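PDB 7D5M: oxidoreductase from Azotobacter vinelandii, which binds NAD(H) and, as a homolog of inositol dehydrogenase, probably oxidises a polyol or sugar-like substrate with it. Local coordinates for residues R30-R35 with N335-F340. Residues are numbered along the deposited sequence; the frame is centred on the assembly and turned at random.
Sequences RSAALR and NLYYRF
Two torsions of Y337 lay its ring against A32 and A33: chi1 of -104°, well off the staggered values, acts together with chi2 of -82°, which turns the ring roughly perpendicular to the CA-CB-CG plane. The A33 methyl meets the CD1/CE1 half of the ring, A33 CB lying 3.5 Å from Y337 CD1, and the A32 methyl approaches the other half obliquely, with A32 CB 3.7 Å from Y337 CD2. Backbone atoms fill in between, for A33 N sits 3.9 Å above the ring plane, offset toward the rim, and Y337 CB is 3.7 Å from A32 O. Short alanine side chains permit this closeness, as the 5.5 Å between A33 CA and Y337 CA attests. The opposite ring face is backed from within its own helix by F340 CD2, 4.0 Å above the plane. Helix 26-34 follows the first strand, 12-16, of the NAD-binding Rossmann fold, whereas helix 329-349 belongs to the C-terminal alpha/beta portion of this GFO/IDH/MocA-type oxidoreductase; the tyrosine thus joins the two portions, with the bound NAD about 9 Å from its side chain. Beyond the alanines, Y337 OH is hydrogen-bonded to S89 OG and H29 ND1, and F39 meets the ring edge-to-face. A leucine in place of Y337 would probably open a gap beside A33 and leave S89 and H29 without their shared hydroxyl partner. W14 of strand 12-16 touches the side chains of both A33 and Y337, and backbone hydrogen bonding ties A33 to F39.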
loop_
_atom_site.group_PDB
_atom_site.type_symbol
_atom_site.label_atom_id
_atom_site.label_comp_id
_atom_site.label_asym_id
_atom_site.label_seq_id
_atom_site.Cartn_x
_atom_site.Cartn_y
_atom_site.Cartn_z
ATOM N N ARG A 30 -3.437 25.573 -20.405
ATOM C CA ARG A 30 -4.479 26.614 -20.216
ATOM C C ARG A 30 -5.017 26.546 -18.784
ATOM O O ARG A 30 -5.232 27.600 -18.182
ATOM C CB ARG A 30 -5.592 26.459 -21.245
ATOM C CG ARG A 30 -5.145 26.782 -22.661
ATOM C CD ARG A 30 -6.305 26.753 -23.647
ATOM N NE ARG A 30 -6.910 25.433 -23.783
ATOM C CZ ARG A 30 -6.474 24.475 -24.600
ATOM N NH1 ARG A 30 -5.406 24.673 -25.350
ATOM N NH2 ARG A 30 -7.099 23.312 -24.647
ATOM N N SER A 31 -5.301 25.351 -18.288
ATOM C CA SER A 31 -5.841 25.179 -16.917
ATOM C C SER A 31 -4.920 25.894 -15.922
ATOM O O SER A 31 -5.416 26.660 -15.081
ATOM C CB SER A 31 -6.035 23.722 -16.598
ATOM O OG SER A 31 -6.832 23.576 -15.432
ATOM N N ALA A 32 -3.611 25.680 -16.036
ATOM C CA ALA A 32 -2.591 26.225 -15.114
ATOM C C ALA A 32 -2.383 27.726 -15.371
ATOM O O ALA A 32 -2.250 28.478 -14.394
ATOM C CB ALA A 32 -1.301 25.458 -15.276
ATOM N N ALA A 33 -2.317 28.140 -16.634
ATOM C CA ALA A 33 -1.988 29.535 -17.020
ATOM C C ALA A 33 -3.134 30.492 -16.640
ATOM O O ALA A 33 -2.859 31.604 -16.130
ATOM C CB ALA A 33 -1.675 29.593 -18.488
ATOM N N LEU A 34 -4.384 30.073 -16.831
ATOM C CA LEU A 34 -5.559 30.966 -16.658
ATOM C C LEU A 34 -5.923 31.061 -15.174
ATOM O O LEU A 34 -6.612 32.015 -14.778
ATOM C CB LEU A 34 -6.709 30.436 -17.507
ATOM C CG LEU A 34 -6.439 30.403 -19.009
ATOM C CD1 LEU A 34 -7.605 29.762 -19.733
ATOM C CD2 LEU A 34 -6.174 31.798 -19.556
ATOM N N ARG A 35 -5.437 30.123 -14.374
ATOM C CA ARG A 35 -5.772 30.044 -12.939
ATOM C C ARG A 35 -5.222 31.270 -12.207
ATOM O O ARG A 35 -4.092 31.718 -12.521
ATOM C CB ARG A 35 -5.214 28.756 -12.345
ATOM C CG ARG A 35 -5.875 28.373 -11.031
ATOM C CD ARG A 35 -5.284 27.061 -10.576
ATOM N NE ARG A 35 -6.045 26.439 -9.511
ATOM C CZ ARG A 35 -5.831 25.207 -9.069
ATOM N NH1 ARG A 35 -4.827 24.499 -9.556
ATOM N NH2 ARG A 35 -6.571 24.718 -8.090
ATOM N N ASN A 335 1.345 25.881 -10.007
ATOM C CA ASN A 335 2.454 26.387 -9.165
ATOM C C ASN A 335 3.614 26.855 -10.055
ATOM O O ASN A 335 4.232 27.870 -9.718
ATOM C CB ASN A 335 2.872 25.337 -8.136
ATOM C CG ASN A 335 1.763 25.075 -7.146
ATOM O OD1 ASN A 335 0.920 25.949 -6.935
ATOM N ND2 ASN A 335 1.758 23.893 -6.541
ATOM N N LEU A 336 3.894 26.178 -11.168
ATOM C CA LEU A 336 4.934 26.661 -12.112
ATOM C C LEU A 336 4.424 27.914 -12.825
ATOM O O LEU A 336 5.188 28.881 -12.929
ATOM C CB LEU A 336 5.275 25.592 -13.149
ATOM C CG LEU A 336 5.919 24.310 -12.630
ATOM C CD1 LEU A 336 6.618 23.621 -13.784
ATOM C CD2 LEU A 336 6.871 24.552 -11.472
ATOM N N TYR A 337 3.195 27.875 -13.337
ATOM C CA TYR A 337 2.687 28.937 -14.243
ATOM C C TYR A 337 2.569 30.266 -13.480
ATOM O O TYR A 337 2.859 31.310 -14.090
ATOM C CB TYR A 337 1.399 28.509 -14.957
ATOM C CG TYR A 337 1.604 28.134 -16.406
ATOM C CD1 TYR A 337 1.662 29.115 -17.381
ATOM C CD2 TYR A 337 1.760 26.818 -16.818
ATOM C CE1 TYR A 337 1.847 28.809 -18.717
ATOM C CE2 TYR A 337 1.946 26.492 -18.155
ATOM C CZ TYR A 337 1.993 27.494 -19.114
ATOM O OH TYR A 337 2.165 27.214 -20.446
ATOM N N TYR A 338 2.179 30.287 -12.200
ATOM C CA TYR A 338 2.097 31.595 -11.491
ATOM C C TYR A 338 3.522 32.124 -11.310
ATOM O O TYR A 338 3.702 33.342 -11.385
ATOM C CB TYR A 338 1.288 31.564 -10.191
ATOM C CG TYR A 338 2.067 31.200 -8.955
ATOM C CD1 TYR A 338 2.987 32.075 -8.398
ATOM C CD2 TYR A 338 1.858 29.988 -8.316
ATOM C CE1 TYR A 338 3.721 31.735 -7.274
ATOM C CE2 TYR A 338 2.575 29.640 -7.180
ATOM C CZ TYR A 338 3.505 30.517 -6.653
ATOM O OH TYR A 338 4.216 30.184 -5.538
ATOM N N ARG A 339 4.508 31.241 -11.116
ATOM C CA ARG A 339 5.925 31.669 -10.979
ATOM C C ARG A 339 6.408 32.213 -12.326
ATOM O O ARG A 339 7.133 33.240 -12.344
ATOM C CB ARG A 339 6.797 30.523 -10.472
ATOM C CG ARG A 339 6.542 30.168 -9.016
ATOM C CD ARG A 339 7.427 29.000 -8.634
ATOM N NE ARG A 339 7.490 28.746 -7.203
ATOM C CZ ARG A 339 6.535 28.180 -6.487
ATOM N NH1 ARG A 339 5.391 27.840 -7.062
ATOM N NH2 ARG A 339 6.717 27.973 -5.191
ATOM N N PHE A 340 6.056 31.546 -13.425
ATOM C CA PHE A 340 6.370 32.051 -14.785
ATOM C C PHE A 340 5.832 33.482 -14.924
ATOM O O PHE A 340 6.598 34.364 -15.368
ATOM C CB PHE A 340 5.810 31.160 -15.894
ATOM C CG PHE A 340 6.350 29.754 -15.957
ATOM C CD1 PHE A 340 7.618 29.447 -15.496
ATOM C CD2 PHE A 340 5.590 28.740 -16.512
ATOM C CE1 PHE A 340 8.110 28.153 -15.566
ATOM C CE2 PHE A 340 6.086 27.445 -16.588
ATOM C CZ PHE A 340 7.350 27.156 -16.120
#